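Local coordinates for protein hydrolase, haloacid dehalogenase-like family (Porphyromonas gingivalis, PDB 2I6X) that probably acts as a hydrolase of the haloacid dehalogenase (HAD) superfamily, its natural substrate not established, at residues I5-L16 / L101-N112. Residues are numbered along the deposited sequence; the frame is centred on the assembly and turned at random.
Sequences IRNIVFDLGGVL and LRPDYRLFLLSN
Phe108 N donates a hydrogen bond to Ile8 O (2.9 Å) between strands 7-10 and 106-111, parallel neighbours in the five-stranded sheet of the Rossmann-like HAD core. Five such backbone bonds join the two segments, from Arg106 N to Arg6 O at one end to Leu110 N to Phe10 O (2.8 Å) at the other.

Ile8 can be followed outward. Its CB rests 3.9 Å from Leu107 CD2. CG1 lies beside the backbone N (chi1 -53°), and a roughly extended chi2 of 151° then takes CD1 over one face of the Tyr105 ring, in a CH-pi contact 3.9 Å from the centroid. The same methyl meets Leu107 CD2 and, at 3.8 Å, Leu101 CD1; an aliphatic chain suits this apolar layer, where Leu207 of helix 200-207 also packs. On the opposite face of the sheet, Val9 sets CG1 against Leu110 CB (3.6 Å) and CG2 against Phe108 CB, its forked shape reaching two neighbours at once.

Beyond the strand, Asp11 opens a DLGGV sequence resembling HAD motif I, and Ser111 lies where motif II is expected. Asp11 OD1, a carboxylate oxygen able to accept several bonds, takes a weak hydrogen bond from Leu12 N and one from each of two waters. One water also accepts from Gly13 N and from the Ser111 hydroxyl, a ready donor (OG 2.6 Å from the water); the other accepts from Asn112 N. Backbone hydrogen bonds thus set the strands side by side and apolar side chains pack over both faces, while the C-terminal ends gather polar groups around water, consistent with a HAD active site.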
ATOM      1  N   ILE A   5      14.265  -4.320 -17.523  1.00 71.19           N
ATOM      2  CA  ILE A   5      13.658  -4.523 -16.233  1.00 68.20           C
ATOM      3  C   ILE A   5      13.704  -6.014 -15.866  1.00 67.40           C
ATOM      4  O   ILE A   5      13.294  -6.865 -16.665  1.00 67.81           O
ATOM      5  CB  ILE A   5      12.169  -4.022 -16.273  1.00 67.68           C
ATOM      6  CG1 ILE A   5      12.052  -2.567 -16.768  1.00 64.59           C
ATOM      7  CG2 ILE A   5      11.460  -4.243 -14.943  1.00 66.70           C
ATOM      8  CD1 ILE A   5      12.708  -1.543 -15.903  1.00 62.66           C
ATOM      9  N   ARG A   6      14.212  -6.305 -14.667  1.00 65.72           N
ATOM     10  CA  ARG A   6      14.212  -7.646 -14.068  1.00 64.74           C
ATOM     11  C   ARG A   6      13.230  -7.762 -12.882  1.00 63.54           C
ATOM     12  O   ARG A   6      12.728  -8.850 -12.584  1.00 62.88           O
ATOM     13  CB  ARG A   6      15.618  -8.006 -13.570  1.00 65.43           C
ATOM     14  CG  ARG A   6      16.680  -8.177 -14.653  1.00 67.87           C
ATOM     15  CD  ARG A   6      17.732  -9.181 -14.177  1.00 74.05           C
ATOM     16  NE  ARG A   6      19.004  -9.092 -14.902  1.00 77.04           N
ATOM     17  CZ  ARG A   6      19.231  -9.590 -16.121  1.00 79.04           C
ATOM     18  NH1 ARG A   6      18.266 -10.223 -16.788  1.00 80.18           N
ATOM     19  NH2 ARG A   6      20.431  -9.448 -16.679  1.00 78.67           N
ATOM     20  N   ASN A   7      12.987  -6.636 -12.204  1.00 62.07           N
ATOM     21  CA  ASN A   7      12.167  -6.586 -11.007  1.00 61.21           C
ATOM     22  C   ASN A   7      11.076  -5.529 -11.158  1.00 60.83           C
ATOM     23  O   ASN A   7      11.288  -4.500 -11.804  1.00 60.66           O
ATOM     24  CB  ASN A   7      13.008  -6.267  -9.764  1.00 60.70           C
ATOM     25  CG  ASN A   7      14.419  -6.834  -9.840  1.00 60.95           C
ATOM     26  OD1 ASN A   7      14.626  -8.047  -9.734  1.00 62.59           O
ATOM     27  ND2 ASN A   7      15.396  -5.956 -10.026  1.00 57.18           N
ATOM     28  N   ILE A   8       9.907  -5.792 -10.581  1.00 59.47           N
ATOM     29  CA  ILE A   8       8.843  -4.823 -10.617  1.00 59.31           C
ATOM     30  C   ILE A   8       8.293  -4.739  -9.208  1.00 59.36           C
ATOM     31  O   ILE A   8       8.034  -5.766  -8.590  1.00 60.11           O
ATOM     32  CB  ILE A   8       7.696  -5.220 -11.614  1.00 59.61           C
ATOM     33  CG1 ILE A   8       8.233  -5.529 -13.017  1.00 57.96           C
ATOM     34  CG2 ILE A   8       6.635  -4.119 -11.701  1.00 59.62           C
ATOM     35  CD1 ILE A   8       7.378  -6.522 -13.745  1.00 55.93           C
ATOM     36  N   VAL A   9       8.109  -3.514  -8.717  1.00 59.12           N
ATOM     37  CA  VAL A   9       7.625  -3.230  -7.369  1.00 58.39           C
ATOM     38  C   VAL A   9       6.338  -2.445  -7.513  1.00 58.92           C
ATOM     39  O   VAL A   9       6.290  -1.472  -8.259  1.00 59.30           O
ATOM     40  CB  VAL A   9       8.645  -2.356  -6.564  1.00 58.57           C
ATOM     41  CG1 VAL A   9       8.080  -1.991  -5.171  1.00 57.21           C
ATOM     42  CG2 VAL A   9       9.980  -3.063  -6.429  1.00 57.52           C
ATOM     43  N   PHE A  10       5.295  -2.867  -6.804  1.00 59.33           N
ATOM     44  CA  PHE A  10       3.988  -2.233  -6.879  1.00 59.50           C
ATOM     45  C   PHE A  10       3.631  -1.639  -5.540  1.00 60.22           C
ATOM     46  O   PHE A  10       3.936  -2.231  -4.502  1.00 59.94           O
ATOM     47  CB  PHE A  10       2.925  -3.289  -7.200  1.00 59.02           C
ATOM     48  CG  PHE A  10       3.086  -3.933  -8.540  1.00 60.14           C
ATOM     49  CD1 PHE A  10       2.356  -3.477  -9.640  1.00 59.74           C
ATOM     50  CD2 PHE A  10       3.942  -5.012  -8.708  1.00 59.48           C
ATOM     51  CE1 PHE A  10       2.501  -4.076 -10.889  1.00 57.90           C
ATOM     52  CE2 PHE A  10       4.098  -5.597  -9.946  1.00 58.15           C
ATOM     53  CZ  PHE A  10       3.372  -5.126 -11.038  1.00 57.65           C
ATOM     54  N   ASP A  11       2.950  -0.497  -5.540  1.00 61.09           N
ATOM     55  CA  ASP A  11       2.191  -0.106  -4.331  1.00 62.13           C
ATOM     56  C   ASP A  11       0.864  -0.900  -4.331  1.00 61.91           C
ATOM     57  O   ASP A  11       0.482  -1.479  -5.337  1.00 61.78           O
ATOM     58  CB  ASP A  11       1.924   1.401  -4.349  1.00 62.42           C
ATOM     59  CG  ASP A  11       1.433   1.951  -3.022  1.00 66.09           C
ATOM     60  OD1 ASP A  11       1.455   1.265  -1.963  1.00 69.68           O
ATOM     61  OD2 ASP A  11       0.996   3.123  -3.055  1.00 74.05           O
ATOM     62  N   LEU A  12       0.171  -0.912  -3.202  1.00 62.29           N
ATOM     63  CA  LEU A  12      -1.098  -1.574  -3.064  1.00 63.05           C
ATOM     64  C   LEU A  12      -2.211  -0.548  -3.301  1.00 64.02           C
ATOM     65  O   LEU A  12      -2.870  -0.577  -4.356  1.00 65.40           O
ATOM     66  CB  LEU A  12      -1.216  -2.208  -1.669  1.00 62.35           C
ATOM     67  CG  LEU A  12      -2.472  -3.060  -1.393  1.00 63.40           C
ATOM     68  CD1 LEU A  12      -2.646  -4.214  -2.389  1.00 59.19           C
ATOM     69  CD2 LEU A  12      -2.416  -3.578   0.039  1.00 63.10           C
ATOM     70  N   GLY A  13      -2.412   0.351  -2.333  1.00 63.73           N
ATOM     71  CA  GLY A  13      -3.390   1.415  -2.444  1.00 64.17           C
ATOM     72  C   GLY A  13      -3.066   2.279  -3.647  1.00 65.16           C
ATOM     73  O   GLY A  13      -1.886   2.662  -3.854  1.00 65.75           O
ATOM     74  N   GLY A  14      -4.092   2.583  -4.448  1.00 65.19           N
ATOM     75  CA  GLY A  14      -3.921   3.471  -5.599  1.00 65.45           C
ATOM     76  C   GLY A  14      -3.628   2.682  -6.860  1.00 65.86           C
ATOM     77  O   GLY A  14      -4.387   2.732  -7.833  1.00 68.61           O
ATOM     78  N   VAL A  15      -2.577   1.890  -6.810  1.00 64.24           N
ATOM     79  CA  VAL A  15      -2.134   1.056  -7.918  1.00 62.83           C
ATOM     80  C   VAL A  15      -2.989  -0.232  -8.147  1.00 61.94           C
ATOM     81  O   VAL A  15      -3.451  -0.498  -9.253  1.00 60.72           O
ATOM     82  CB  VAL A  15      -0.597   0.735  -7.686  1.00 62.61           C
ATOM     83  CG1 VAL A  15      -0.050  -0.200  -8.744  1.00 61.90           C
ATOM     84  CG2 VAL A  15       0.169   2.034  -7.664  1.00 60.23           C
ATOM     85  N   LEU A  16      -3.188  -1.025  -7.089  1.00 61.76           N
ATOM     86  CA  LEU A  16      -3.885  -2.306  -7.204  1.00 60.57           C
ATOM     87  C   LEU A  16      -5.294  -2.232  -6.613  1.00 61.41           C
ATOM     88  O   LEU A  16      -6.207  -2.941  -7.056  1.00 61.20           O
ATOM     89  CB  LEU A  16      -3.069  -3.402  -6.526  1.00 59.87           C
ATOM     90  CG  LEU A  16      -1.670  -3.723  -7.076  1.00 59.37           C
ATOM     91  CD1 LEU A  16      -0.847  -4.640  -6.136  1.00 57.08           C
ATOM     92  CD2 LEU A  16      -1.811  -4.365  -8.455  1.00 56.36           C
ATOM     93  N   LEU A 101       3.016 -12.201 -14.642  1.00 62.95           N
ATOM     94  CA  LEU A 101       4.356 -11.668 -14.684  1.00 62.86           C
ATOM     95  C   LEU A 101       5.351 -12.518 -13.914  1.00 63.51           C
ATOM     96  O   LEU A 101       6.545 -12.366 -14.096  1.00 62.72           O
ATOM     97  CB  LEU A 101       4.370 -10.246 -14.139  1.00 62.96           C
ATOM     98  CG  LEU A 101       3.710  -9.168 -14.992  1.00 61.93           C
ATOM     99  CD1 LEU A 101       3.865  -7.839 -14.294  1.00 61.35           C
ATOM    100  CD2 LEU A 101       4.332  -9.116 -16.359  1.00 59.70           C
ATOM    101  N   ARG A 102       4.868 -13.417 -13.060  1.00 64.90           N
ATOM    102  CA  ARG A 102       5.754 -14.061 -12.072  1.00 66.20           C
ATOM    103  C   ARG A 102       6.859 -14.942 -12.635  1.00 66.21           C
ATOM    104  O   ARG A 102       7.969 -14.962 -12.088  1.00 67.37           O
ATOM    105  CB  ARG A 102       4.993 -14.828 -10.987  1.00 66.74           C
ATOM    106  CG  ARG A 102       5.912 -15.233  -9.803  1.00 69.21           C
ATOM    107  CD  ARG A 102       5.974 -14.189  -8.672  1.00 70.64           C
ATOM    108  NE  ARG A 102       5.137 -14.633  -7.558  1.00 73.46           N
ATOM    109  CZ  ARG A 102       5.592 -14.983  -6.359  1.00 74.65           C
ATOM    110  NH1 ARG A 102       6.887 -14.900  -6.085  1.00 75.50           N
ATOM    111  NH2 ARG A 102       4.748 -15.389  -5.418  1.00 75.83           N
ATOM    112  N   PRO A 103       6.581 -15.692 -13.699  1.00 65.90           N
ATOM    113  CA  PRO A 103       7.708 -16.475 -14.164  1.00 65.38           C
ATOM    114  C   PRO A 103       8.832 -15.651 -14.808  1.00 64.91           C
ATOM    115  O   PRO A 103       9.951 -16.139 -14.899  1.00 65.07           O
ATOM    116  CB  PRO A 103       7.076 -17.423 -15.192  1.00 65.71           C
ATOM    117  CG  PRO A 103       5.600 -17.353 -14.949  1.00 66.32           C
ATOM    118  CD  PRO A 103       5.364 -15.962 -14.478  1.00 65.94           C
ATOM    119  N   ASP A 104       8.547 -14.430 -15.253  1.00 63.95           N
ATOM    120  CA  ASP A 104       9.529 -13.659 -16.019  1.00 63.15           C
ATOM    121  C   ASP A 104      10.225 -12.573 -15.203  1.00 62.10           C
ATOM    122  O   ASP A 104      11.217 -12.017 -15.628  1.00 61.88           O
ATOM    123  CB  ASP A 104       8.874 -13.030 -17.256  1.00 63.53           C
ATOM    124  CG  ASP A 104       8.418 -14.070 -18.296  1.00 64.85           C
ATOM    125  OD1 ASP A 104       9.062 -14.176 -19.350  1.00 66.74           O
ATOM    126  OD2 ASP A 104       7.406 -14.773 -18.084  1.00 67.11           O
ATOM    127  N   TYR A 105       9.679 -12.259 -14.043  1.00 61.36           N
ATOM    128  CA  TYR A 105      10.135 -11.131 -13.238  1.00 60.75           C
ATOM    129  C   TYR A 105      10.078 -11.524 -11.789  1.00 60.46           C
ATOM    130  O   TYR A 105       9.277 -12.398 -11.388  1.00 60.18           O
ATOM    131  CB  TYR A 105       9.243  -9.880 -13.441  1.00 60.42           C
ATOM    132  CG  TYR A 105       9.272  -9.370 -14.852  1.00 60.53           C
ATOM    133  CD1 TYR A 105      10.308  -8.539 -15.289  1.00 58.99           C
ATOM    134  CD2 TYR A 105       8.271  -9.740 -15.767  1.00 61.53           C
ATOM    135  CE1 TYR A 105      10.361  -8.090 -16.593  1.00 60.23           C
ATOM    136  CE2 TYR A 105       8.312  -9.302 -17.099  1.00 62.39           C
ATOM    137  CZ  TYR A 105       9.373  -8.479 -17.510  1.00 62.07           C
ATOM    138  OH  TYR A 105       9.434  -8.037 -18.827  1.00 60.53           O
ATOM    139  N   ARG A 106      10.916 -10.853 -11.013  1.00 59.68           N
ATOM    140  CA  ARG A 106      10.779 -10.835  -9.589  1.00 59.61           C
ATOM    141  C   ARG A 106       9.827  -9.689  -9.222  1.00 59.26           C
ATOM    142  O   ARG A 106       9.996  -8.561  -9.692  1.00 59.05           O
ATOM    143  CB  ARG A 106      12.150 -10.673  -8.961  1.00 60.08           C
ATOM    144  CG  ARG A 106      13.005 -11.901  -9.140  1.00 62.02           C
ATOM    145  CD  ARG A 106      14.323 -11.748  -8.425  1.00 67.54           C
ATOM    146  NE  ARG A 106      14.206 -11.862  -6.972  1.00 70.29           N
ATOM    147  CZ  ARG A 106      14.985 -11.209  -6.109  1.00 72.51           C
ATOM    148  NH1 ARG A 106      15.923 -10.367  -6.550  1.00 71.89           N
ATOM    149  NH2 ARG A 106      14.808 -11.376  -4.802  1.00 73.02           N
ATOM    150  N   LEU A 107       8.818  -9.997  -8.409  1.00 58.83           N
ATOM    151  CA  LEU A 107       7.723  -9.093  -8.118  1.00 58.98           C
ATOM    152  C   LEU A 107       7.679  -8.801  -6.644  1.00 59.65           C
ATOM    153  O   LEU A 107       7.792  -9.702  -5.819  1.00 59.95           O
ATOM    154  CB  LEU A 107       6.390  -9.723  -8.536  1.00 59.49           C
ATOM    155  CG  LEU A 107       6.283 -10.104 -10.009  1.00 59.81           C
ATOM    156  CD1 LEU A 107       4.954 -10.762 -10.287  1.00 61.59           C
ATOM    157  CD2 LEU A 107       6.520  -8.890 -10.930  1.00 59.95           C
ATOM    158  N   PHE A 108       7.507  -7.526  -6.316  1.00 60.41           N
ATOM    159  CA  PHE A 108       7.517  -7.065  -4.940  1.00 60.34           C
ATOM    160  C   PHE A 108       6.392  -6.068  -4.708  1.00 60.85           C
ATOM    161  O   PHE A 108       5.960  -5.398  -5.626  1.00 60.22           O
ATOM    162  CB  PHE A 108       8.875  -6.450  -4.623  1.00 59.97           C
ATOM    163  CG  PHE A 108      10.017  -7.389  -4.888  1.00 59.73           C
ATOM    164  CD1 PHE A 108      10.400  -8.330  -3.925  1.00 57.53           C
ATOM    165  CD2 PHE A 108      10.681  -7.364  -6.115  1.00 56.42           C
ATOM    166  CE1 PHE A 108      11.427  -9.223  -4.184  1.00 56.49           C
ATOM    167  CE2 PHE A 108      11.726  -8.239  -6.364  1.00 56.79           C
ATOM    168  CZ  PHE A 108      12.098  -9.169  -5.399  1.00 56.97           C
ATOM    169  N   LEU A 109       5.901  -6.016  -3.475  1.00 61.97           N
ATOM    170  CA  LEU A 109       4.991  -4.967  -3.053  1.00 62.73           C
ATOM    171  C   LEU A 109       5.709  -4.032  -2.066  1.00 63.67           C
ATOM    172  O   LEU A 109       6.356  -4.493  -1.117  1.00 64.33           O
ATOM    173  CB  LEU A 109       3.720  -5.557  -2.432  1.00 62.31           C
ATOM    174  CG  LEU A 109       2.561  -4.582  -2.148  1.00 61.46           C
ATOM    175  CD1 LEU A 109       1.665  -4.376  -3.371  1.00 55.22           C
ATOM    176  CD2 LEU A 109       1.726  -5.045  -0.920  1.00 61.31           C
ATOM    177  N   LEU A 110       5.625  -2.726  -2.301  1.00 63.64           N
ATOM    178  CA  LEU A 110       6.124  -1.781  -1.309  1.00 63.85           C
ATOM    179  C   LEU A 110       4.977  -0.826  -0.986  1.00 63.75           C
ATOM    180  O   LEU A 110       4.599   0.023  -1.788  1.00 63.09           O
ATOM    181  CB  LEU A 110       7.398  -1.037  -1.749  1.00 63.63           C
ATOM    182  CG  LEU A 110       7.889   0.054  -0.791  1.00 64.31           C
ATOM    183  CD1 LEU A 110       8.301  -0.586   0.513  1.00 64.82           C
ATOM    184  CD2 LEU A 110       9.042   0.946  -1.365  1.00 63.80           C
ATOM    185  N   SER A 111       4.471  -0.953   0.236  1.00 63.75           N
ATOM    186  CA  SER A 111       3.216  -0.331   0.579  1.00 64.38           C
ATOM    187  C   SER A 111       3.219   0.330   1.949  1.00 63.53           C
ATOM    188  O   SER A 111       3.657  -0.272   2.924  1.00 63.94           O
ATOM    189  CB  SER A 111       2.113  -1.396   0.482  1.00 63.79           C
ATOM    190  OG  SER A 111       0.932  -0.926   1.048  1.00 66.06           O
ATOM    191  N   ASN A 112       2.743   1.577   2.008  1.00 63.97           N
ATOM    192  CA  ASN A 112       2.331   2.171   3.289  1.00 64.43           C
ATOM    193  C   ASN A 112       0.938   1.674   3.610  1.00 64.60           C
ATOM    194  O   ASN A 112      -0.018   1.970   2.890  1.00 64.34           O
ATOM    195  CB  ASN A 112       2.328   3.696   3.290  1.00 64.00           C
ATOM    196  CG  ASN A 112       3.695   4.282   3.392  1.00 64.99           C
ATOM    197  OD1 ASN A 112       4.694   3.581   3.580  1.00 66.20           O
ATOM    198  ND2 ASN A 112       3.764   5.590   3.261  1.00 67.62           N
TER
HETATM  199  O   HOH W   1      -0.592   0.879  -0.093  1.00 54.24           O
HETATM  200  O   HOH W   2       1.931   3.235  -0.023  1.00 65.22           O